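Local coordinates for protein aspartokinase (PDB 2CDQ) that catalyses the ATP-dependent phosphorylation of L-aspartate to 4-phospho-L-aspartate, the first step in making lysine, threonine, methionine and isoleucine in the plant chloroplast, at residues A[114-119]-A[149-154]; A[332-338]-A[421-427]; A[438-442]-A[477-482]. All blocks are in the same frame, centred on the assembly; numbering follows the deposited sequence.

Contact 1 of 3, residues A[114-119]-A[149-154]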
loop_
_atom_site.group_PDB
_atom_site.type_symbol
_atom_site.label_atom_id
_atom_site.label_comp_id
_atom_site.label_asym_id
_atom_site.label_seq_id
_atom_site.Cartn_x
_atom_site.Cartn_y
_atom_site.Cartn_z
ATOM N N VAL A 114 -15.951 -30.102 41.155
ATOM C CA VAL A 114 -15.663 -30.059 39.722
ATOM C C VAL A 114 -14.492 -29.122 39.436
ATOM O O VAL A 114 -13.540 -29.504 38.749
ATOM C CB VAL A 114 -16.902 -29.654 38.884
ATOM C CG1 VAL A 114 -16.671 -29.954 37.406
ATOM C CG2 VAL A 114 -18.153 -30.373 39.383
ATOM N N ILE A 115 -14.555 -27.916 39.995
ATOM C CA ILE A 115 -13.496 -26.921 39.826
ATOM C C ILE A 115 -12.139 -27.425 40.325
ATOM O O ILE A 115 -11.124 -27.249 39.644
ATOM C CB ILE A 115 -13.889 -25.556 40.468
ATOM C CG1 ILE A 115 -14.636 -24.683 39.456
ATOM C CG2 ILE A 115 -12.670 -24.784 40.942
ATOM C CD1 ILE A 115 -15.992 -25.220 39.023
ATOM N N LEU A 116 -12.132 -28.073 41.491
ATOM C CA LEU A 116 -10.894 -28.572 42.098
ATOM C C LEU A 116 -10.185 -29.602 41.224
ATOM O O LEU A 116 -8.953 -29.623 41.164
ATOM C CB LEU A 116 -11.153 -29.146 43.498
ATOM C CG LEU A 116 -11.392 -28.159 44.652
ATOM C CD1 LEU A 116 -11.909 -28.899 45.881
ATOM C CD2 LEU A 116 -10.140 -27.344 44.999
ATOM N N THR A 117 -10.962 -30.441 40.544
ATOM C CA THR A 117 -10.409 -31.435 39.630
ATOM C C THR A 117 -9.705 -30.749 38.460
ATOM O O THR A 117 -8.604 -31.148 38.064
ATOM C CB THR A 117 -11.504 -32.402 39.116
ATOM O OG1 THR A 117 -12.046 -33.138 40.222
ATOM C CG2 THR A 117 -10.938 -33.385 38.090
ATOM N N TYR A 118 -10.341 -29.710 37.925
ATOM C CA TYR A 118 -9.798 -28.989 36.781
ATOM C C TYR A 118 -8.517 -28.230 37.113
ATOM O O TYR A 118 -7.626 -28.114 36.267
ATOM C CB TYR A 118 -10.853 -28.057 36.182
ATOM C CG TYR A 118 -11.706 -28.720 35.123
ATOM C CD1 TYR A 118 -12.838 -29.463 35.468
ATOM C CD2 TYR A 118 -11.375 -28.612 33.775
ATOM C CE1 TYR A 118 -13.618 -30.077 34.494
ATOM C CE2 TYR A 118 -12.144 -29.223 32.797
ATOM C CZ TYR A 118 -13.262 -29.953 33.163
ATOM O OH TYR A 118 -14.018 -30.552 32.187
ATOM N N LEU A 119 -8.424 -27.729 38.344
ATOM C CA LEU A 119 -7.232 -27.020 38.802
ATOM C C LEU A 119 -6.070 -27.985 39.030
ATOM O O LEU A 119 -4.919 -27.662 38.713
ATOM C CB LEU A 119 -7.526 -26.203 40.062
ATOM C CG LEU A 119 -8.549 -25.062 39.955
ATOM C CD1 LEU A 119 -8.759 -24.411 41.306
ATOM C CD2 LEU A 119 -8.134 -24.011 38.933
ATOM N N CYS A 149 -13.421 -23.457 30.288
ATOM C CA CYS A 149 -13.927 -24.670 30.919
ATOM C C CYS A 149 -14.262 -24.439 32.385
ATOM O O CYS A 149 -15.276 -24.936 32.879
ATOM C CB CYS A 149 -12.938 -25.817 30.766
ATOM S SG CYS A 149 -12.892 -26.449 29.088
ATOM N N LEU A 150 -13.408 -23.681 33.072
ATOM C CA LEU A 150 -13.670 -23.278 34.441
ATOM C C LEU A 150 -14.827 -22.290 34.465
ATOM O O LEU A 150 -15.837 -22.508 35.141
ATOM C CB LEU A 150 -12.428 -22.647 35.050
ATOM C CG LEU A 150 -11.299 -23.590 35.435
ATOM C CD1 LEU A 150 -10.021 -22.796 35.594
ATOM C CD2 LEU A 150 -11.622 -24.338 36.712
ATOM N N SER A 151 -14.673 -21.218 33.696
ATOM C CA SER A 151 -15.629 -20.124 33.633
ATOM C C SER A 151 -17.076 -20.595 33.502
ATOM O O SER A 151 -17.908 -20.300 34.361
ATOM C CB SER A 151 -15.266 -19.211 32.471
ATOM O OG SER A 151 -16.202 -18.162 32.352
ATOM N N THR A 152 -17.367 -21.327 32.429
ATOM C CA THR A 152 -18.718 -21.825 32.172
ATOM C C THR A 152 -19.275 -22.700 33.299
ATOM O O THR A 152 -20.436 -22.543 33.680
ATOM C CB THR A 152 -18.816 -22.590 30.832
ATOM O OG1 THR A 152 -17.695 -23.477 30.689
ATOM C CG2 THR A 152 -18.843 -21.615 29.675
ATOM N N ARG A 153 -18.442 -23.603 33.827
ATOM C CA ARG A 153 -18.856 -24.542 34.882
ATOM C C ARG A 153 -19.249 -23.860 36.196
ATOM O O ARG A 153 -20.214 -24.265 36.849
ATOM C CB ARG A 153 -17.783 -25.604 35.126
ATOM C CG ARG A 153 -17.862 -26.764 34.158
ATOM C CD ARG A 153 -16.697 -27.732 34.320
ATOM N NE ARG A 153 -16.778 -28.823 33.353
ATOM C CZ ARG A 153 -16.437 -28.726 32.070
ATOM N NH1 ARG A 153 -15.977 -27.586 31.569
ATOM N NH2 ARG A 153 -16.553 -29.778 31.276
ATOM N N ILE A 154 -18.495 -22.832 36.577
ATOM C CA ILE A 154 -18.835 -22.024 37.741
ATOM C C ILE A 154 -20.198 -21.368 37.519
ATOM O O ILE A 154 -21.106 -21.515 38.343
ATOM C CB ILE A 154 -17.747 -20.967 38.050
ATOM C CG1 ILE A 154 -16.504 -21.649 38.622
ATOM C CG2 ILE A 154 -18.261 -19.935 39.029
ATOM C CD1 ILE A 154 -15.260 -20.786 38.663
#
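Arg153 reaches from its helix to Tyr118 on the facing one and makes the polar half of this antiparallel helix pair. Its CB starts beside Ile115, whose CD1 lies 4.3 Å from Arg153 CB. From CG to NE the chain runs extended, and CD touches two residues of the other helix, lying 3.8 Å from Val114 CG1 and 3.9 Å from Tyr118 CE1. The guanidinium then lies next to the end of the tyrosine, with Tyr118 CZ 3.6 Å above its plane and over its centre. Ring and guanidinium planes are 40° apart, and the hydroxyl sits over the same flat group instead of meeting an N-H end-on, so the close approach of Tyr118 OH to Arg153 NH2 is not a hydrogen bond. The nitrogens are used elsewhere: NH1 turns back along its own helix to donate to Cys149 O at 3.0 Å, almost in the guanidinium plane, and NH2 forms a salt bridge with Asp170. The bonds from NH1 and NH2 probably limit rotation of the group, whose face is turned to the tyrosine.

The rest of the contact is apolar. Leu150 CD2 touches Tyr118 CB at 3.8 Å, while its CD1 meets Leu119 CD2. Beyond it, Ile115 and Ile154 cross at about a right angle, Ile115 CD1 lying 3.6 Å from Ile154 CG1.

The segment axes are 10.4 Å apart at an angle of 175°, joining helices 113-132 and 137-161 as a helical hairpin of the amino acid kinase domain. Helix 92-108 packs against Leu119, Leu150 and Ile154, while Thr152 of helix 137-161 rests on strands 59-63 and 209-219 of the central sheet, and Glu148, which binds substrate, directly precedes Cys149.

Contact 2 of 3, residues A[332-338]-A[421-427]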
loop_
_atom_site.group_PDB
_atom_site.type_symbol
_atom_site.label_atom_id
_atom_site.label_comp_id
_atom_site.label_asym_id
_atom_site.label_seq_id
_atom_site.Cartn_x
_atom_site.Cartn_y
_atom_site.Cartn_z
ATOM N N LEU A 332 -19.876 11.645 9.715
ATOM C CA LEU A 332 -18.796 10.851 10.305
ATOM C C LEU A 332 -19.404 9.871 11.287
ATOM O O LEU A 332 -20.381 10.193 11.953
ATOM C CB LEU A 332 -17.759 11.733 10.999
ATOM C CG LEU A 332 -16.396 11.112 11.331
ATOM C CD1 LEU A 332 -15.638 10.640 10.080
ATOM C CD2 LEU A 332 -15.551 12.100 12.104
ATOM N N THR A 333 -18.840 8.670 11.360
ATOM C CA THR A 333 -19.390 7.634 12.232
ATOM C C THR A 333 -18.636 7.538 13.562
ATOM O O THR A 333 -19.245 7.582 14.636
ATOM C CB THR A 333 -19.407 6.263 11.545
ATOM O OG1 THR A 333 -19.877 6.404 10.198
ATOM C CG2 THR A 333 -20.311 5.313 12.295
ATOM N N SER A 334 -17.314 7.403 13.478
ATOM C CA SER A 334 -16.460 7.281 14.654
ATOM C C SER A 334 -15.009 7.605 14.303
ATOM O O SER A 334 -14.632 7.594 13.131
ATOM C CB SER A 334 -16.559 5.871 15.237
ATOM O OG SER A 334 -15.698 5.707 16.353
ATOM N N ILE A 335 -14.216 7.903 15.333
ATOM C CA ILE A 335 -12.789 8.186 15.219
ATOM C C ILE A 335 -12.042 7.103 15.986
ATOM O O ILE A 335 -12.371 6.831 17.145
ATOM C CB ILE A 335 -12.458 9.561 15.825
ATOM C CG1 ILE A 335 -13.167 10.668 15.033
ATOM C CG2 ILE A 335 -10.944 9.785 15.866
ATOM C CD1 ILE A 335 -13.384 11.965 15.800
ATOM N N VAL A 336 -11.049 6.484 15.351
ATOM C CA VAL A 336 -10.293 5.399 15.983
ATOM C C VAL A 336 -8.829 5.778 16.184
ATOM O O VAL A 336 -8.219 6.394 15.313
ATOM C CB VAL A 336 -10.381 4.077 15.165
ATOM C CG1 VAL A 336 -9.593 2.959 15.834
ATOM C CG2 VAL A 336 -11.820 3.650 15.003
ATOM N N LEU A 337 -8.273 5.403 17.334
ATOM C CA LEU A 337 -6.851 5.615 17.605
ATOM C C LEU A 337 -6.064 4.312 17.796
ATOM O O LEU A 337 -6.506 3.400 18.488
ATOM C CB LEU A 337 -6.661 6.524 18.818
ATOM C CG LEU A 337 -5.220 6.925 19.134
ATOM C CD1 LEU A 337 -4.681 7.868 18.072
ATOM C CD2 LEU A 337 -5.137 7.561 20.511
ATOM N N LYS A 338 -4.904 4.245 17.151
ATOM C CA LYS A 338 -3.935 3.185 17.367
ATOM C C LYS A 338 -2.706 3.846 17.959
ATOM O O LYS A 338 -2.050 4.648 17.292
ATOM C CB LYS A 338 -3.567 2.492 16.055
ATOM C CG LYS A 338 -4.625 1.558 15.520
ATOM C CD LYS A 338 -4.284 1.097 14.115
ATOM C CE LYS A 338 -5.456 0.375 13.459
ATOM N NZ LYS A 338 -5.181 0.025 12.033
ATOM N N ALA A 421 1.450 7.140 15.580
ATOM C CA ALA A 421 0.097 6.711 15.920
ATOM C C ALA A 421 -0.803 6.882 14.709
ATOM O O ALA A 421 -0.549 7.752 13.872
ATOM C CB ALA A 421 -0.439 7.515 17.100
ATOM N N ILE A 422 -1.845 6.052 14.624
ATOM C CA ILE A 422 -2.820 6.119 13.534
ATOM C C ILE A 422 -4.143 6.691 14.034
ATOM O O ILE A 422 -4.715 6.181 14.995
ATOM C CB ILE A 422 -3.143 4.722 12.937
ATOM C CG1 ILE A 422 -1.914 3.790 12.908
ATOM C CG2 ILE A 422 -3.846 4.867 11.581
ATOM C CD1 ILE A 422 -1.270 3.597 11.572
ATOM N N ILE A 423 -4.625 7.750 13.390
ATOM C CA ILE A 423 -6.013 8.180 13.560
ATOM C C ILE A 423 -6.793 7.676 12.353
ATOM O O ILE A 423 -6.455 7.986 11.212
ATOM C CB ILE A 423 -6.150 9.727 13.691
ATOM C CG1 ILE A 423 -5.493 10.215 14.983
ATOM C CG2 ILE A 423 -7.625 10.172 13.633
ATOM C CD1 ILE A 423 -5.143 11.686 14.968
ATOM N N SER A 424 -7.816 6.872 12.605
ATOM C CA SER A 424 -8.684 6.395 11.537
ATOM C C SER A 424 -10.011 7.134 11.573
ATOM O O SER A 424 -10.670 7.184 12.609
ATOM C CB SER A 424 -8.915 4.887 11.647
ATOM O OG SER A 424 -7.874 4.155 11.023
ATOM N N LEU A 425 -10.385 7.717 10.439
ATOM C CA LEU A 425 -11.703 8.313 10.275
ATOM C C LEU A 425 -12.650 7.337 9.587
ATOM O O LEU A 425 -12.424 6.940 8.441
ATOM C CB LEU A 425 -11.602 9.611 9.476
ATOM C CG LEU A 425 -11.566 10.963 10.199
ATOM C CD1 LEU A 425 -10.987 10.892 11.614
ATOM C CD2 LEU A 425 -10.832 11.998 9.344
ATOM N N ILE A 426 -13.697 6.942 10.303
ATOM C CA ILE A 426 -14.726 6.051 9.775
ATOM C C ILE A 426 -15.975 6.880 9.505
ATOM O O ILE A 426 -16.623 7.364 10.438
ATOM C CB ILE A 426 -15.081 4.919 10.777
ATOM C CG1 ILE A 426 -13.824 4.370 11.491
ATOM C CG2 ILE A 426 -15.909 3.833 10.096
ATOM C CD1 ILE A 426 -12.831 3.619 10.615
ATOM N N GLY A 427 -16.313 7.054 8.230
ATOM C CA GLY A 427 -17.443 7.901 7.872
ATOM C C GLY A 427 -18.261 7.469 6.667
ATOM O O GLY A 427 -18.200 6.318 6.215
#
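Ile426 O is gripped by two successive backbone N-H groups, those of Thr333 at 2.7 Å and Ser334 at 3.1 Å, both in its carbonyl plane. Because both residues face Ile426, this is a classic beta bulge, set near the start of strand 332-339 and the end of strand 420-427, an antiparallel pair in the four-stranded sheet of an ACT domain. Past the bulge the ladder is regular. Ser334, Val336 and Lys338 form hydrogen-bonded pairs with Ile426, Ser424 and Ile422, and Ile335 and Leu337 alternate with them in non-hydrogen-bonded pairs with Leu425 and Ile423.

The sheet has two distinct faces. On one, Ile335 lies side by side with Ile423 and Leu425, pointing the same way, with CG2 4.0 Å from Ile423 CG2; helix 468-483 covers this side. The other carries Ser334, Val336, Lys338 and their partners, and helix 277-287 of the kinase region packs on Val336 and Ile426. Here Ser424 OG is hydrogen-bonded to Ser463 on the next strand, and the extended Lys338 chain runs alongside Ile422. Its ammonium forms salt bridges with Asp373, a residue of the allosteric lysine site, and with Glu379 of the second subunit, linking the sheet to the effector region and the dimer. Nearer the backbone than the ammonium, Lys338 CB and CD each lie 3.8 Å from Ile422 CG1.

Contact 3 of 3, residues A[438-442]-A[477-482]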
loop_
_atom_site.group_PDB
_atom_site.type_symbol
_atom_site.label_atom_id
_atom_site.label_comp_id
_atom_site.label_asym_id
_atom_site.label_seq_id
_atom_site.Cartn_x
_atom_site.Cartn_y
_atom_site.Cartn_z
ATOM N N ARG A 438 -12.765 19.380 6.306
ATOM C CA ARG A 438 -12.939 19.701 7.717
ATOM C C ARG A 438 -11.791 19.159 8.575
ATOM O O ARG A 438 -11.187 19.906 9.359
ATOM C CB ARG A 438 -14.284 19.173 8.214
ATOM C CG ARG A 438 -14.765 19.827 9.491
ATOM C CD ARG A 438 -16.199 19.449 9.769
ATOM N NE ARG A 438 -16.752 20.123 10.944
ATOM C CZ ARG A 438 -17.268 21.353 10.944
ATOM N NH1 ARG A 438 -17.291 22.087 9.834
ATOM N NH2 ARG A 438 -17.760 21.855 12.069
ATOM N N ALA A 439 -11.492 17.868 8.401
ATOM C CA ALA A 439 -10.438 17.182 9.146
ATOM C C ALA A 439 -9.108 17.929 9.053
ATOM O O ALA A 439 -8.530 18.319 10.076
ATOM C CB ALA A 439 -10.285 15.762 8.648
ATOM N N PHE A 440 -8.646 18.148 7.824
ATOM C CA PHE A 440 -7.383 18.834 7.597
ATOM C C PHE A 440 -7.417 20.291 8.026
ATOM O O PHE A 440 -6.384 20.838 8.431
ATOM C CB PHE A 440 -6.928 18.683 6.151
ATOM C CG PHE A 440 -6.436 17.308 5.833
ATOM C CD1 PHE A 440 -7.265 16.388 5.196
ATOM C CD2 PHE A 440 -5.151 16.915 6.204
ATOM C CE1 PHE A 440 -6.815 15.107 4.917
ATOM C CE2 PHE A 440 -4.691 15.637 5.926
ATOM C CZ PHE A 440 -5.520 14.730 5.284
ATOM N N HIS A 441 -8.593 20.913 7.967
ATOM C CA HIS A 441 -8.724 22.252 8.515
ATOM C C HIS A 441 -8.390 22.219 10.000
ATOM O O HIS A 441 -7.622 23.054 10.488
ATOM C CB HIS A 441 -10.114 22.833 8.315
ATOM C CG HIS A 441 -10.303 24.141 9.017
ATOM N ND1 HIS A 441 -9.637 25.290 8.641
ATOM C CD2 HIS A 441 -11.047 24.472 10.100
ATOM C CE1 HIS A 441 -9.977 26.277 9.449
ATOM N NE2 HIS A 441 -10.832 25.808 10.343
ATOM N N VAL A 442 -8.960 21.241 10.707
ATOM C CA VAL A 442 -8.702 21.072 12.138
ATOM C C VAL A 442 -7.209 20.861 12.391
ATOM O O VAL A 442 -6.613 21.542 13.230
ATOM C CB VAL A 442 -9.538 19.916 12.745
ATOM C CG1 VAL A 442 -9.089 19.606 14.153
ATOM C CG2 VAL A 442 -11.013 20.266 12.733
ATOM N N ALA A 477 -9.780 17.157 19.265
ATOM C CA ALA A 477 -10.085 18.242 18.335
ATOM C C ALA A 477 -11.021 17.779 17.206
ATOM O O ALA A 477 -12.032 18.429 16.919
ATOM C CB ALA A 477 -8.807 18.824 17.771
ATOM N N LEU A 478 -10.692 16.645 16.589
ATOM C CA LEU A 478 -11.499 16.095 15.507
ATOM C C LEU A 478 -12.926 15.788 15.971
ATOM O O LEU A 478 -13.895 16.090 15.268
ATOM C CB LEU A 478 -10.829 14.855 14.904
ATOM C CG LEU A 478 -9.598 15.093 14.010
ATOM C CD1 LEU A 478 -8.958 13.779 13.610
ATOM C CD2 LEU A 478 -9.926 15.920 12.761
ATOM N N HIS A 479 -13.045 15.213 17.164
ATOM C CA HIS A 479 -14.340 14.882 17.740
ATOM C C HIS A 479 -15.161 16.140 17.989
ATOM O O HIS A 479 -16.357 16.171 17.705
ATOM C CB HIS A 479 -14.152 14.104 19.037
ATOM C CG HIS A 479 -15.401 13.450 19.534
ATOM N ND1 HIS A 479 -16.337 14.118 20.294
ATOM C CD2 HIS A 479 -15.865 12.186 19.385
ATOM C CE1 HIS A 479 -17.328 13.293 20.588
ATOM N NE2 HIS A 479 -17.063 12.115 20.051
ATOM N N LYS A 480 -14.506 17.175 18.512
ATOM C CA LYS A 480 -15.151 18.466 18.772
ATOM C C LYS A 480 -15.751 19.066 17.500
ATOM O O LYS A 480 -16.851 19.622 17.527
ATOM C CB LYS A 480 -14.151 19.454 19.388
ATOM C CG LYS A 480 -13.904 19.289 20.888
ATOM C CD LYS A 480 -12.708 20.127 21.322
ATOM C CE LYS A 480 -12.405 19.971 22.807
ATOM N NZ LYS A 480 -11.024 20.447 23.131
ATOM N N SER A 481 -15.021 18.930 16.393
ATOM C CA SER A 481 -15.396 19.518 15.110
ATOM C C SER A 481 -16.522 18.757 14.401
ATOM O O SER A 481 -17.320 19.354 13.680
ATOM C CB SER A 481 -14.160 19.592 14.208
ATOM O OG SER A 481 -14.395 20.354 13.035
ATOM N N PHE A 482 -16.581 17.444 14.613
ATOM C CA PHE A 482 -17.480 16.575 13.858
ATOM C C PHE A 482 -18.743 16.174 14.605
ATOM O O PHE A 482 -19.793 15.996 13.991
ATOM C CB PHE A 482 -16.744 15.313 13.401
ATOM C CG PHE A 482 -15.989 15.481 12.109
ATOM C CD1 PHE A 482 -14.608 15.672 12.112
ATOM C CD2 PHE A 482 -16.658 15.447 10.886
ATOM C CE1 PHE A 482 -13.901 15.828 10.917
ATOM C CE2 PHE A 482 -15.964 15.607 9.691
ATOM C CZ PHE A 482 -14.579 15.796 9.708
#
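Two hydrogen bonds converge on Ser481 O, both from Arg438. The guanidinium approaches side-on, NE donating at 2.9 Å and NH2 at 3.0 Å, with the oxygen close to the guanidinium plane. The two bonds use the carbonyl differently: NH2 lies in its plane on a lone pair, whereas NE stands well above that plane. Ser485, just beyond the segment, also bonds to Ser481 O through its hydroxyl, so this late carbonyl of helix 468-483 is bound by side chains. Arg438 reaches it because CG is anti to the backbone N (chi1 -161°) and the chain stays extended as far as NE.

A CH-pi contact accompanies these bonds. Arg438 CD lies over one face of the Phe482 ring, 4.1 Å from its centroid and displaced toward the rim, and the two side chains slide past each other in opposite directions. The guanidinium is turned 75° from the ring, so it is the aliphatic part of the arginine that covers the phenyl face.

Helices 432-446 and 468-483 are the two helices of the C-terminal ACT domain, a beta-alpha-beta-beta-alpha-beta type of fold whose final strand is here supplied by 332-339, from earlier in the chain, and lie on one face of its sheet. Their segments cross at 132° with 9.8 Å between the axes.

Van der Waals contacts make up the rest. Val442 CG1 meets Ala477 CB at 3.7 Å, and its CG2 lies against the Ser481 side chain. Leu478 CD2 touches both Val442 CB, at 4.0 Å, and Ala439 CB, at 4.1 Å. Toward the sheet, Ala439 and Leu478 both rest on Leu425, and Phe482 on Leu332.

Overall arrangement
From the N terminus, the chain first closes contact 1, a short and almost wholly helical loop within the amino acid kinase domain. Contact 2 follows, a longer closure that brings strand 420-427 back beside strand 332-339 after the intervening strands and helices of the effector-binding region. Contact 3 then opens on the helix that follows strand 420-427 and closes when helix 468-483 returns against it, after strands 452-455 and 461-467. The three are in series, none nested or crossed. Contact 1 stands apart on the opposite side of the chain's centre, its centre about 40 Å from that of contact 2. Contacts 2 and 3 touch, sheet against helices, and both reach the second subunit.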